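Local coordinates for p800 reaction center core protein (Heliobacterium modesticaldum, PDB 5V8K) that forms the homodimeric core of a photosynthetic reaction center, holding bacteriochlorophylls and a [4Fe-4S] cluster for light-driven electron transfer, at residues Q450-A455 / M589-M594; I344-K349 / A472-I477; K404-T409 / K415-G420; H42-D47 / V73-D78. One frame throughout, in Å; residues are numbered along the deposited sequence.

Contact 1: residues Q450-A455 / M589-M594; sequences QVIAPA and MTIVCM. With GBF (Bacteriochlorophyll g), chain D.
The helix turns that carry I452 and A453 run almost parallel to those of I591 and M594, their local axes inclined by 7° and 11.6 Å apart at closest approach. Both belong to the transmembrane helix bundle of a type I reaction center. At this separation the backbones stay apart, and side chains bridge the gap. M594 reaches across: its chain bends only at the last torsion (chi3 85°), which swings CE in against the opposite helix, 3.7 Å from A453 CA. The sulfur lies beside the gamma branch of I452, with M594 SD 3.9 Å from I452 CG2. That same methyl also meets the tip of I591, at 4.1 Å from CD1. The seam is buried and its side-chain contacts are apolar, and A453, T590, C593 and M594 also line the pocket of a bacteriochlorophyll g'. I272 of helix 258-291 packs on I452 from outside the pair.

Two residues before I452, Q450 serves a bacteriochlorophyll g. Its amide lies flat over the macrocycle, nearly parallel to it, with Q450 CD 3.4 Å from C4B of the pigment. The oxygen accepts a bond from a water that is itself the axial ligand of magnesium, so the glutamine acts in the second shell. A leucine at Q450 would probably leave this water without its acceptor and free it to shift on the metal. The relay is short: Q450 OE1 lies 2.5 Å from the water oxygen, which stands 2.6 Å from the magnesium.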
# COMPACT_ATOMS: atom_id res chain seq x y z
N GLN A 450 -7.17 -6.57 10.45
CA GLN A 450 -7.07 -5.98 11.78
C GLN A 450 -7.18 -6.99 12.91
O GLN A 450 -6.95 -6.63 14.07
CB GLN A 450 -8.16 -4.90 11.93
CG GLN A 450 -7.92 -3.72 11.07
CD GLN A 450 -6.50 -3.30 11.16
OE1 GLN A 450 -5.70 -3.57 10.28
NE2 GLN A 450 -6.15 -2.70 12.29
N VAL A 451 -7.54 -8.23 12.61
CA VAL A 451 -7.44 -9.34 13.55
C VAL A 451 -6.12 -10.09 13.37
O VAL A 451 -5.37 -10.31 14.33
CB VAL A 451 -8.65 -10.28 13.39
CG1 VAL A 451 -8.56 -11.45 14.33
CG2 VAL A 451 -9.98 -9.52 13.58
N ILE A 452 -5.81 -10.45 12.13
CA ILE A 452 -4.68 -11.32 11.85
C ILE A 452 -3.36 -10.64 12.21
O ILE A 452 -2.48 -11.25 12.82
CB ILE A 452 -4.72 -11.78 10.38
CG1 ILE A 452 -5.94 -12.68 10.19
CG2 ILE A 452 -3.44 -12.58 10.00
CD1 ILE A 452 -6.36 -12.88 8.73
N ALA A 453 -3.18 -9.37 11.83
CA ALA A 453 -1.87 -8.76 12.00
C ALA A 453 -1.52 -8.56 13.47
O ALA A 453 -0.48 -9.06 13.92
CB ALA A 453 -1.79 -7.46 11.22
N PRO A 454 -2.34 -7.90 14.28
CA PRO A 454 -2.00 -7.79 15.70
C PRO A 454 -1.86 -9.13 16.40
O PRO A 454 -1.06 -9.26 17.33
CB PRO A 454 -3.19 -6.99 16.29
CG PRO A 454 -3.94 -6.53 15.16
CD PRO A 454 -3.66 -7.28 13.99
N ALA A 455 -2.70 -10.10 16.05
CA ALA A 455 -2.57 -11.43 16.63
C ALA A 455 -1.21 -12.03 16.31
O ALA A 455 -0.52 -12.53 17.21
CB ALA A 455 -3.68 -12.33 16.13
N MET A 589 -1.36 -11.94 -0.54
CA MET A 589 -0.00 -11.40 -0.57
C MET A 589 0.39 -10.79 0.78
O MET A 589 1.57 -10.86 1.18
CB MET A 589 0.16 -10.38 -1.69
CG MET A 589 0.13 -10.95 -3.10
SD MET A 589 1.35 -12.22 -3.43
CE MET A 589 0.28 -13.60 -3.29
N THR A 590 -0.56 -10.22 1.51
CA THR A 590 -0.29 -9.81 2.88
C THR A 590 0.09 -11.02 3.73
O THR A 590 1.07 -11.00 4.47
CB THR A 590 -1.50 -9.12 3.47
OG1 THR A 590 -1.83 -7.93 2.72
CG2 THR A 590 -1.22 -8.76 4.88
N ILE A 591 -0.67 -12.11 3.59
CA ILE A 591 -0.37 -13.33 4.34
C ILE A 591 1.01 -13.90 3.96
O ILE A 591 1.73 -14.41 4.82
CB ILE A 591 -1.50 -14.36 4.13
CG1 ILE A 591 -2.85 -13.86 4.65
CG2 ILE A 591 -1.17 -15.66 4.87
CD1 ILE A 591 -2.82 -13.18 5.98
N VAL A 592 1.41 -13.80 2.68
CA VAL A 592 2.74 -14.28 2.27
C VAL A 592 3.83 -13.53 3.03
O VAL A 592 4.83 -14.11 3.48
CB VAL A 592 2.96 -14.11 0.75
CG1 VAL A 592 4.44 -14.18 0.40
CG2 VAL A 592 2.15 -15.13 -0.03
N CYS A 593 3.66 -12.22 3.17
CA CYS A 593 4.63 -11.39 3.86
C CYS A 593 4.73 -11.81 5.32
O CYS A 593 5.84 -11.97 5.87
CB CYS A 593 4.23 -9.93 3.73
SG CYS A 593 4.48 -9.25 2.05
N MET A 594 3.58 -12.09 5.94
CA MET A 594 3.55 -12.54 7.33
C MET A 594 4.15 -13.93 7.44
O MET A 594 4.81 -14.24 8.43
CB MET A 594 2.12 -12.52 7.86
CG MET A 594 1.54 -11.08 7.96
SD MET A 594 -0.14 -11.15 8.55
CE MET A 594 0.32 -11.19 10.23
MG GBF D . -3.94 -0.16 8.97
CHA GBF D . -0.76 1.22 8.44
CHB GBF D . -3.98 1.31 11.93
CHC GBF D . -7.35 -0.74 8.92
CHD GBF D . -3.88 -1.28 5.60
NA GBF D . -2.63 0.92 10.03
C1A GBF D . -1.32 1.26 9.82
C2A GBF D . -0.51 1.91 10.92
C3A GBF D . -1.58 1.95 12.01
C4A GBF D . -2.80 1.32 11.29
CMA GBF D . -1.12 1.13 13.20
CAA GBF D . 0.12 3.30 10.74
CBA GBF D . 1.09 3.58 11.89
CGA GBF D . 0.46 4.59 12.84
O1A GBF D . -0.64 5.12 12.67
O2A GBF D . 1.29 5.03 13.93
NB GBF D . -5.46 0.31 10.23
C1B GBF D . -5.30 0.80 11.47
C2B GBF D . -6.55 0.81 12.13
C3B GBF D . -7.46 0.24 11.24
C4B GBF D . -6.73 -0.09 10.09
CMB GBF D . -6.78 1.30 13.52
CAB GBF D . -8.89 -0.08 11.44
CBB GBF D . -9.54 -0.10 12.54
NC GBF D . -5.32 -0.73 7.54
C1C GBF D . -6.59 -1.08 7.72
C2C GBF D . -7.47 -1.83 6.75
C3C GBF D . -6.30 -1.94 5.86
C4C GBF D . -5.14 -1.34 6.32
CMC GBF D . -8.04 -3.11 7.32
CAC GBF D . -6.32 -2.64 4.56
CBC GBF D . -7.55 -3.31 3.90
ND GBF D . -2.72 -0.18 7.42
C1D GBF D . -2.74 -0.54 6.15
C2D GBF D . -1.61 -0.12 5.14
C3D GBF D . -0.94 0.51 6.20
C4D GBF D . -1.52 0.50 7.49
CMD GBF D . -1.43 -0.39 3.69
CAD GBF D . 0.38 1.12 6.40
OBD GBF D . 1.22 1.63 5.56
CBD GBF D . 0.52 1.60 7.82
CGD GBF D . 1.77 1.00 8.43
O1D GBF D . 1.80 0.03 9.19
O2D GBF D . 3.04 1.56 8.02
CED GBF D . 4.24 0.90 8.41
C1 GBF D . 0.82 6.02 14.83
C2 GBF D . 0.98 7.38 14.23
C3 GBF D . 1.97 8.19 14.61
C4 GBF D . 2.99 7.70 15.61
C5 GBF D . 2.10 9.55 14.00
C6 GBF D . 1.81 10.69 14.99
C7 GBF D . 0.33 10.72 15.33
C8 GBF D . -0.43 11.83 15.30
C9 GBF D . 0.09 13.14 14.88
C10 GBF D . -1.90 11.73 15.62
C11 GBF D . -2.53 11.05 14.42
C12 GBF D . -2.50 12.04 13.29
C13 GBF D . -2.18 11.71 12.04
C14 GBF D . -2.22 12.80 11.04
C15 GBF D . -1.76 10.36 11.63
O HOH W 1 -3.43 -2.49 9.94

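Contact 2: residues I344-K349 / A472-I477; sequences IHAASK and APYNDI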
# COMPACT_ATOMS: atom_id res chain seq x y z
N ILE A 344 9.72 7.18 20.60
CA ILE A 344 10.44 7.79 19.49
C ILE A 344 11.30 8.95 19.99
O ILE A 344 12.47 9.06 19.62
CB ILE A 344 9.45 8.26 18.41
CG1 ILE A 344 8.93 7.06 17.57
CG2 ILE A 344 10.09 9.29 17.45
CD1 ILE A 344 7.75 7.45 16.65
N HIS A 345 10.72 9.82 20.84
CA HIS A 345 11.31 11.10 21.19
C HIS A 345 12.03 11.06 22.53
O HIS A 345 12.36 12.12 23.07
CB HIS A 345 10.24 12.21 21.19
CG HIS A 345 9.68 12.49 19.84
ND1 HIS A 345 8.56 11.86 19.35
CD2 HIS A 345 10.09 13.33 18.86
CE1 HIS A 345 8.30 12.29 18.13
NE2 HIS A 345 9.22 13.17 17.80
N ALA A 346 12.30 9.88 23.07
CA ALA A 346 12.76 9.77 24.46
C ALA A 346 14.08 10.50 24.70
O ALA A 346 14.34 10.97 25.81
CB ALA A 346 12.88 8.30 24.84
N ALA A 347 14.93 10.62 23.67
CA ALA A 347 16.20 11.32 23.84
C ALA A 347 16.04 12.84 23.91
O ALA A 347 17.00 13.52 24.31
CB ALA A 347 17.16 10.94 22.71
N SER A 348 14.87 13.39 23.55
CA SER A 348 14.75 14.85 23.47
C SER A 348 14.83 15.44 24.86
O SER A 348 14.32 14.88 25.83
CB SER A 348 13.45 15.30 22.80
OG SER A 348 12.32 14.95 23.57
N LYS A 349 15.46 16.60 24.94
CA LYS A 349 15.54 17.29 26.21
C LYS A 349 14.50 18.40 26.33
O LYS A 349 14.02 18.68 27.43
CB LYS A 349 16.96 17.84 26.41
N ALA A 472 15.08 3.62 26.44
CA ALA A 472 15.77 3.38 27.70
C ALA A 472 15.04 3.93 28.92
O ALA A 472 15.00 3.22 29.94
CB ALA A 472 17.18 3.97 27.65
N PRO A 473 14.47 5.14 28.90
CA PRO A 473 13.75 5.63 30.08
C PRO A 473 12.60 4.74 30.53
O PRO A 473 12.14 4.86 31.67
CB PRO A 473 13.22 7.00 29.63
CG PRO A 473 14.09 7.42 28.50
CD PRO A 473 14.57 6.17 27.83
N TYR A 474 12.09 3.85 29.66
CA TYR A 474 10.96 2.99 30.00
C TYR A 474 11.37 1.53 30.19
O TYR A 474 10.50 0.64 30.22
CB TYR A 474 9.86 3.14 28.94
CG TYR A 474 9.59 4.59 28.60
CD1 TYR A 474 9.11 5.47 29.57
CD2 TYR A 474 9.83 5.08 27.33
CE1 TYR A 474 8.86 6.79 29.27
CE2 TYR A 474 9.57 6.41 27.02
CZ TYR A 474 9.08 7.26 28.00
OH TYR A 474 8.84 8.58 27.70
N ASN A 475 12.66 1.26 30.33
CA ASN A 475 13.16 -0.11 30.37
C ASN A 475 12.61 -0.89 31.55
O ASN A 475 12.36 -2.09 31.44
CB ASN A 475 14.68 -0.11 30.41
CG ASN A 475 15.26 -1.51 30.28
OD1 ASN A 475 15.85 -2.03 31.21
ND2 ASN A 475 15.03 -2.13 29.14
N ASP A 476 12.38 -0.23 32.67
CA ASP A 476 11.84 -0.91 33.85
C ASP A 476 10.50 -1.56 33.56
O ASP A 476 10.20 -2.64 34.09
CB ASP A 476 11.74 0.08 35.03
CG ASP A 476 10.94 1.36 34.68
OD1 ASP A 476 10.98 1.84 33.52
OD2 ASP A 476 10.26 1.90 35.59
N ILE A 477 9.68 -0.91 32.72
CA ILE A 477 8.35 -1.44 32.42
C ILE A 477 8.48 -2.69 31.56
O ILE A 477 7.77 -3.68 31.77
CB ILE A 477 7.51 -0.35 31.72
CG1 ILE A 477 7.20 0.78 32.71
CG2 ILE A 477 6.22 -0.93 31.16
CD1 ILE A 477 6.71 2.07 32.02
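The methyl of A346 overlaps the ring of P473, its CB lying 4.0 Å from both CG and CD of the proline, so that one small side chain rests on the CG-CD edge of the pyrrolidine. A346 occupies the second position of a type I beta turn, H345 to S348, that follows helix 311-344. P473 stands in a short 3-10 segment just before helix 475-488. The contact thus joins the end of one helix to the approach of another, near the rim of the fold. Y474 adds a second, looser neighbour: its ring comes in obliquely, with Y474 CE2 4.4 Å from A346 CB. The tyrosine is itself backed by the preceding proline, whose CB stands 4.2 Å above the centre of one ring face. Its hydroxyl is hydrogen-bonded to M356 O, which pins the far end of the ring, while Y358 meets it with the planes at about 40°.

Behind the alanine the turn is held firmly. The end of the H345 side chain leads away from P473, and its NE2 is hydrogen-bonded to ND1 of H520 of the second subunit, while its ND1 bonds I341 O, so the turn is anchored in the dimer interface as well. The carbonyl of H345 takes two donors from one residue: S348 N at 2.9 Å completes the turn, and S348 OG, also 2.9 Å from H345 O, enters in the carbonyl plane at a C=O...O angle of 157°.

Contact 3: residues K404-T409 / K415-G420; sequences KVSPWT and KAKRDG
K404 and K417 are joined main chain to main chain where the polypeptide doubles back around the short helix 407-411, on the side of the protein that carries the iron-sulfur cluster. The bond from K417 N to K404 O measures 2.9 Å and enters in the carbonyl plane, its N-H...O angle 153°. A CA-H...O contact flanks it, with A416 CA 3.4 Å from the same K404 O. Around this link V405 CG1 packs on A416 CB at 4.0 Å, and the aliphatic part of K404 passes the same methyl.

S406 is the N-cap of helix 407-411, its OG receiving weak bonds from W408 N and T409 N. T409, in the first turn, sends its CG2 across the extended chain of K417 at about a right angle, 3.7 Å from CE. K417 leaves its backbone with CG opposite the carbonyl carbon (chi1 -66°) and then runs extended past T409 toward the partners of its ammonium group. There K417 NZ bonds F402 O and I435 O and forms a salt bridge with E548 OE1 of the second subunit, the same oxygen that is hydrogen-bonded to S406 OG.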
# COMPACT_ATOMS: atom_id res chain seq x y z
N LYS A 404 -30.80 -6.95 1.18
CA LYS A 404 -32.03 -6.76 0.42
C LYS A 404 -32.50 -5.31 0.46
O LYS A 404 -32.65 -4.67 -0.58
CB LYS A 404 -33.10 -7.70 0.98
CG LYS A 404 -34.45 -7.58 0.30
CD LYS A 404 -34.42 -8.16 -1.08
CE LYS A 404 -35.85 -8.48 -1.54
NZ LYS A 404 -35.81 -9.14 -2.85
N VAL A 405 -32.77 -4.78 1.66
CA VAL A 405 -33.06 -3.37 1.82
C VAL A 405 -32.26 -2.84 2.99
O VAL A 405 -31.77 -3.58 3.84
CB VAL A 405 -34.57 -3.08 2.00
CG1 VAL A 405 -35.38 -3.58 0.82
CG2 VAL A 405 -35.10 -3.72 3.26
N SER A 406 -32.05 -1.53 2.97
CA SER A 406 -31.31 -0.85 4.02
C SER A 406 -31.83 0.56 4.13
O SER A 406 -32.62 1.01 3.27
CB SER A 406 -29.80 -0.85 3.73
OG SER A 406 -29.52 0.07 2.69
N PRO A 407 -31.47 1.29 5.17
CA PRO A 407 -31.87 2.70 5.23
C PRO A 407 -31.39 3.47 4.02
O PRO A 407 -32.07 4.41 3.59
CB PRO A 407 -31.24 3.20 6.54
CG PRO A 407 -30.95 1.96 7.33
CD PRO A 407 -30.73 0.87 6.38
N TRP A 408 -30.27 3.06 3.42
CA TRP A 408 -29.74 3.76 2.25
C TRP A 408 -30.63 3.55 1.02
O TRP A 408 -30.97 4.51 0.32
CB TRP A 408 -28.29 3.32 2.00
CG TRP A 408 -27.63 4.07 0.93
CD1 TRP A 408 -26.89 5.22 1.05
CD2 TRP A 408 -27.64 3.73 -0.46
NE1 TRP A 408 -26.44 5.62 -0.20
CE2 TRP A 408 -26.89 4.72 -1.13
CE3 TRP A 408 -28.24 2.69 -1.21
CZ2 TRP A 408 -26.73 4.72 -2.51
CZ3 TRP A 408 -28.07 2.68 -2.58
CH2 TRP A 408 -27.34 3.69 -3.22
N THR A 409 -31.06 2.30 0.76
CA THR A 409 -31.91 2.04 -0.42
C THR A 409 -33.24 2.76 -0.28
O THR A 409 -33.82 3.24 -1.27
CB THR A 409 -32.16 0.54 -0.64
OG1 THR A 409 -32.86 -0.04 0.47
CG2 THR A 409 -30.87 -0.23 -0.87
N LYS A 415 -36.53 0.18 -4.44
CA LYS A 415 -37.37 -0.86 -3.85
C LYS A 415 -36.52 -1.88 -3.09
O LYS A 415 -36.84 -2.26 -1.95
CB LYS A 415 -38.17 -1.53 -4.96
CG LYS A 415 -39.30 -2.43 -4.48
CD LYS A 415 -38.84 -3.89 -4.30
CE LYS A 415 -39.90 -4.86 -4.79
NZ LYS A 415 -41.14 -4.86 -3.96
N ALA A 416 -35.42 -2.33 -3.69
CA ALA A 416 -34.58 -3.37 -3.11
C ALA A 416 -33.34 -3.55 -3.97
O ALA A 416 -33.39 -3.34 -5.19
CB ALA A 416 -35.37 -4.69 -3.00
N LYS A 417 -32.24 -3.94 -3.34
CA LYS A 417 -31.07 -4.37 -4.10
C LYS A 417 -31.45 -5.57 -4.96
O LYS A 417 -32.16 -6.46 -4.50
CB LYS A 417 -29.95 -4.71 -3.13
CG LYS A 417 -29.46 -3.48 -2.36
CD LYS A 417 -28.49 -3.85 -1.28
CE LYS A 417 -28.17 -2.65 -0.39
NZ LYS A 417 -27.12 -2.92 0.62
N ARG A 418 -31.06 -5.58 -6.23
CA ARG A 418 -31.57 -6.60 -7.16
C ARG A 418 -31.09 -8.00 -6.78
O ARG A 418 -31.88 -8.95 -6.75
CB ARG A 418 -31.17 -6.23 -8.59
CG ARG A 418 -31.00 -7.42 -9.57
CD ARG A 418 -30.35 -7.01 -10.91
NE ARG A 418 -29.18 -6.15 -10.69
CZ ARG A 418 -29.02 -4.92 -11.18
NH1 ARG A 418 -29.95 -4.38 -11.96
NH2 ARG A 418 -27.93 -4.22 -10.90
N ASP A 419 -29.80 -8.17 -6.49
CA ASP A 419 -29.26 -9.48 -6.16
C ASP A 419 -28.07 -9.31 -5.23
O ASP A 419 -27.80 -8.21 -4.73
CB ASP A 419 -28.90 -10.25 -7.43
CG ASP A 419 -27.87 -9.52 -8.27
OD1 ASP A 419 -26.94 -8.91 -7.70
OD2 ASP A 419 -27.98 -9.56 -9.51
N GLY A 420 -27.35 -10.40 -5.00
CA GLY A 420 -26.23 -10.44 -4.11
C GLY A 420 -24.88 -10.18 -4.71
O GLY A 420 -23.88 -10.18 -3.97

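Contact 4: residues H42-D47 / V73-D78; sequences HHLSWD and VALSPD. Unlike the reference sequence in segment 73-78: V73 (reference Thr). With GBF (Bacteriochlorophyll g), chain I.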
# COMPACT_ATOMS: atom_id res chain seq x y z
N HIS A 42 8.61 -34.08 -2.16
CA HIS A 42 9.08 -32.92 -2.90
C HIS A 42 9.03 -31.67 -2.00
O HIS A 42 8.38 -31.66 -0.97
CB HIS A 42 8.23 -32.70 -4.15
CG HIS A 42 8.28 -33.83 -5.10
ND1 HIS A 42 9.37 -34.06 -5.91
CD2 HIS A 42 7.39 -34.81 -5.37
CE1 HIS A 42 9.15 -35.14 -6.64
NE2 HIS A 42 7.96 -35.61 -6.33
N HIS A 43 9.75 -30.64 -2.41
CA HIS A 43 9.79 -29.38 -1.65
C HIS A 43 10.29 -29.60 -0.22
O HIS A 43 9.72 -29.06 0.73
CB HIS A 43 8.41 -28.71 -1.60
CG HIS A 43 7.92 -28.26 -2.93
ND1 HIS A 43 6.93 -27.31 -3.06
CD2 HIS A 43 8.26 -28.63 -4.19
CE1 HIS A 43 6.70 -27.09 -4.34
NE2 HIS A 43 7.48 -27.89 -5.04
N LEU A 44 11.32 -30.42 -0.06
CA LEU A 44 11.97 -30.61 1.23
C LEU A 44 13.10 -29.61 1.42
O LEU A 44 13.18 -28.94 2.46
CB LEU A 44 12.49 -32.04 1.32
CG LEU A 44 11.51 -33.16 1.01
CD1 LEU A 44 12.07 -34.55 1.41
CD2 LEU A 44 10.23 -32.89 1.73
N SER A 45 13.99 -29.55 0.44
CA SER A 45 15.17 -28.69 0.39
C SER A 45 15.85 -28.94 -0.96
O SER A 45 15.39 -29.77 -1.76
CB SER A 45 16.12 -28.95 1.56
OG SER A 45 16.60 -30.28 1.55
N TRP A 46 16.91 -28.19 -1.26
CA TRP A 46 17.64 -28.44 -2.50
C TRP A 46 18.39 -29.77 -2.45
O TRP A 46 18.59 -30.40 -3.49
CB TRP A 46 18.65 -27.32 -2.79
CG TRP A 46 18.05 -25.97 -3.00
CD1 TRP A 46 18.29 -24.85 -2.26
CD2 TRP A 46 17.13 -25.59 -4.02
NE1 TRP A 46 17.53 -23.77 -2.74
CE2 TRP A 46 16.82 -24.21 -3.83
CE3 TRP A 46 16.52 -26.28 -5.08
CZ2 TRP A 46 15.95 -23.52 -4.64
CZ3 TRP A 46 15.66 -25.59 -5.90
CH2 TRP A 46 15.36 -24.21 -5.66
N ASP A 47 18.84 -30.19 -1.27
CA ASP A 47 19.63 -31.41 -1.13
C ASP A 47 19.32 -32.06 0.20
O ASP A 47 20.03 -31.84 1.19
CB ASP A 47 21.12 -31.13 -1.22
CG ASP A 47 21.96 -32.41 -1.03
OD1 ASP A 47 21.48 -33.55 -1.31
OD2 ASP A 47 23.09 -32.25 -0.55
N VAL A 73 13.73 -38.83 9.24
CA VAL A 73 14.75 -38.36 8.30
C VAL A 73 14.11 -38.07 6.95
O VAL A 73 13.21 -38.80 6.50
CB VAL A 73 15.87 -39.41 8.14
CG1 VAL A 73 16.96 -38.84 7.24
CG2 VAL A 73 16.45 -39.80 9.42
N ALA A 74 14.59 -37.02 6.29
CA ALA A 74 14.12 -36.72 4.95
C ALA A 74 14.21 -37.95 4.06
O ALA A 74 15.24 -38.63 4.01
CB ALA A 74 14.93 -35.60 4.34
N LEU A 75 13.10 -38.25 3.39
CA LEU A 75 13.01 -39.33 2.42
C LEU A 75 13.37 -40.68 3.03
O LEU A 75 13.89 -41.56 2.34
CB LEU A 75 13.90 -39.03 1.20
CG LEU A 75 13.58 -37.73 0.45
CD1 LEU A 75 14.57 -37.53 -0.69
CD2 LEU A 75 12.15 -37.75 -0.12
N SER A 76 13.08 -40.89 4.32
CA SER A 76 13.36 -42.19 4.94
C SER A 76 12.46 -43.27 4.37
O SER A 76 11.45 -42.97 3.73
CB SER A 76 13.16 -42.13 6.44
OG SER A 76 11.75 -42.08 6.73
N PRO A 77 12.80 -44.55 4.61
CA PRO A 77 11.88 -45.61 4.18
C PRO A 77 10.49 -45.45 4.77
O PRO A 77 9.50 -45.70 4.07
CB PRO A 77 12.60 -46.90 4.62
CG PRO A 77 14.09 -46.54 4.63
CD PRO A 77 14.10 -45.07 5.08
N ASP A 78 10.36 -45.01 6.02
CA ASP A 78 9.03 -44.77 6.58
C ASP A 78 8.30 -43.67 5.82
O ASP A 78 7.12 -43.82 5.45
CB ASP A 78 9.15 -44.38 8.06
CG ASP A 78 9.48 -45.54 8.96
OD1 ASP A 78 9.26 -46.72 8.59
OD2 ASP A 78 9.92 -45.25 10.09
MG GBF I . 7.51 -27.26 -7.39
CHA GBF I . 10.43 -29.12 -7.51
CHB GBF I . 9.26 -24.51 -6.95
CHC GBF I . 4.47 -25.68 -7.49
CHD GBF I . 5.81 -30.27 -8.45
NA GBF I . 9.42 -26.89 -7.28
C1A GBF I . 10.51 -27.66 -7.25
C2A GBF I . 11.87 -27.03 -7.08
C3A GBF I . 11.41 -25.65 -6.67
C4A GBF I . 9.94 -25.68 -7.01
CMA GBF I . 11.57 -25.39 -5.17
CAA GBF I . 12.84 -26.96 -8.27
CBA GBF I . 12.31 -26.23 -9.50
CGA GBF I . 11.38 -27.14 -10.25
O1A GBF I . 11.78 -28.26 -10.52
O2A GBF I . 9.95 -26.94 -10.19
NB GBF I . 6.98 -25.31 -7.32
C1B GBF I . 7.80 -24.31 -7.04
C2B GBF I . 7.04 -23.15 -6.96
C3B GBF I . 5.70 -23.51 -7.12
C4B GBF I . 5.71 -24.90 -7.28
CMB GBF I . 7.60 -21.79 -6.75
CAB GBF I . 4.46 -22.68 -7.14
CBB GBF I . 4.40 -21.37 -7.21
NC GBF I . 5.61 -27.86 -7.89
C1C GBF I . 4.50 -27.12 -7.83
C2C GBF I . 3.11 -27.61 -8.07
C3C GBF I . 3.68 -28.93 -8.37
C4C GBF I . 5.06 -29.04 -8.24
CMC GBF I . 2.32 -27.57 -6.77
CAC GBF I . 2.85 -30.09 -8.76
CBC GBF I . 1.34 -30.01 -8.90
ND GBF I . 7.88 -29.15 -7.95
C1D GBF I . 7.25 -30.27 -8.23
C2D GBF I . 8.00 -31.67 -8.32
C3D GBF I . 9.21 -31.02 -8.01
C4D GBF I . 9.17 -29.62 -7.81
CMD GBF I . 7.53 -33.06 -8.64
CAD GBF I . 10.57 -31.44 -7.60
OBD GBF I . 11.24 -32.48 -7.92
CBD GBF I . 11.41 -30.22 -7.40
CGD GBF I . 12.05 -30.20 -6.05
O1D GBF I . 11.46 -30.53 -5.06
O2D GBF I . 13.41 -29.80 -5.87
CED GBF I . 13.89 -29.73 -4.53
C1 GBF I . 9.09 -27.77 -10.99
C2 GBF I . 8.68 -26.99 -12.21
C3 GBF I . 7.54 -26.28 -12.34
C4 GBF I . 7.35 -25.55 -13.65
C5 GBF I . 6.48 -26.16 -11.26
C6 GBF I . 5.12 -26.61 -11.73
C7 GBF I . 4.05 -25.74 -11.09
C8 GBF I . 2.76 -26.09 -11.23
C9 GBF I . 2.46 -27.35 -11.99
C10 GBF I . 1.67 -25.23 -10.58
C11 GBF I . 0.47 -25.07 -11.51
C12 GBF I . -0.86 -25.21 -10.78
C13 GBF I . -1.88 -25.97 -11.26
C14 GBF I . -1.74 -26.74 -12.55
C15 GBF I . -3.21 -26.09 -10.53
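L44 meets L75 where two non-glycine residues hold left-handed backbone conformations: L75 itself (phi 59°), third in the type II turn V73-S76, and H43, directly before L44. The leucines cross obliquely in a purely apolar contact, L44 CD1 lying 3.5 Å from L75 CD2. A74 closes in beside them, its CB 4.2 Å from that same L44 CD1. The contact joins the loop after helix 18-39 to the turn that leads into helix 77-97, with A58 and Y62 of helix 58-67 also packing on L44.

On its other side the loop is a pigment site. Consecutive histidines ligate different bacteriochlorophylls. H43 NE2 binds the magnesium of one at 2.4 Å, and H43 N donates to the ester carbonyl oxygen O1D of that pigment, 3.2 Å away and almost straight at 171°. H42 NE2 is a ligand of a second pigment's magnesium. With CG opposite the carbonyl carbon (chi1 -62°) the H42 imidazole reaches the rim of the first macrocycle, its plane tilted against it, and receives methyl CMD over the ring centre, 3.3 Å above the plane. Replacing H42 by alanine would remove the imidazole and is likely to leave the second magnesium without this ligand and the CMD methyl without the ring it rests on.

Axial ligand and amide donor come from one residue, so H43 is likely to fix the tilt and rotation of its pigment as well as its position.

From the N terminus, contact 4 closes first, a loop that carries helices 48-51 and 58-67 between the end of helix 18-39 and the turn before helix 77-97. Contact 2 opens much later, at 344-349, and contact 3 opens and closes within its span, shutting a short loop around helix 407-411 some 54 Å away between centres. Contact 1 begins at 450-455 before contact 2 ends at 472-477, so these two cross, and contact 1 closes only at 589-594 in the last helix. Contact 1 lies deep among the transmembrane helices, contacts 3 and 4 lie on opposite sides of the chain's centre, and contacts 2 and 3 both touch the second subunit.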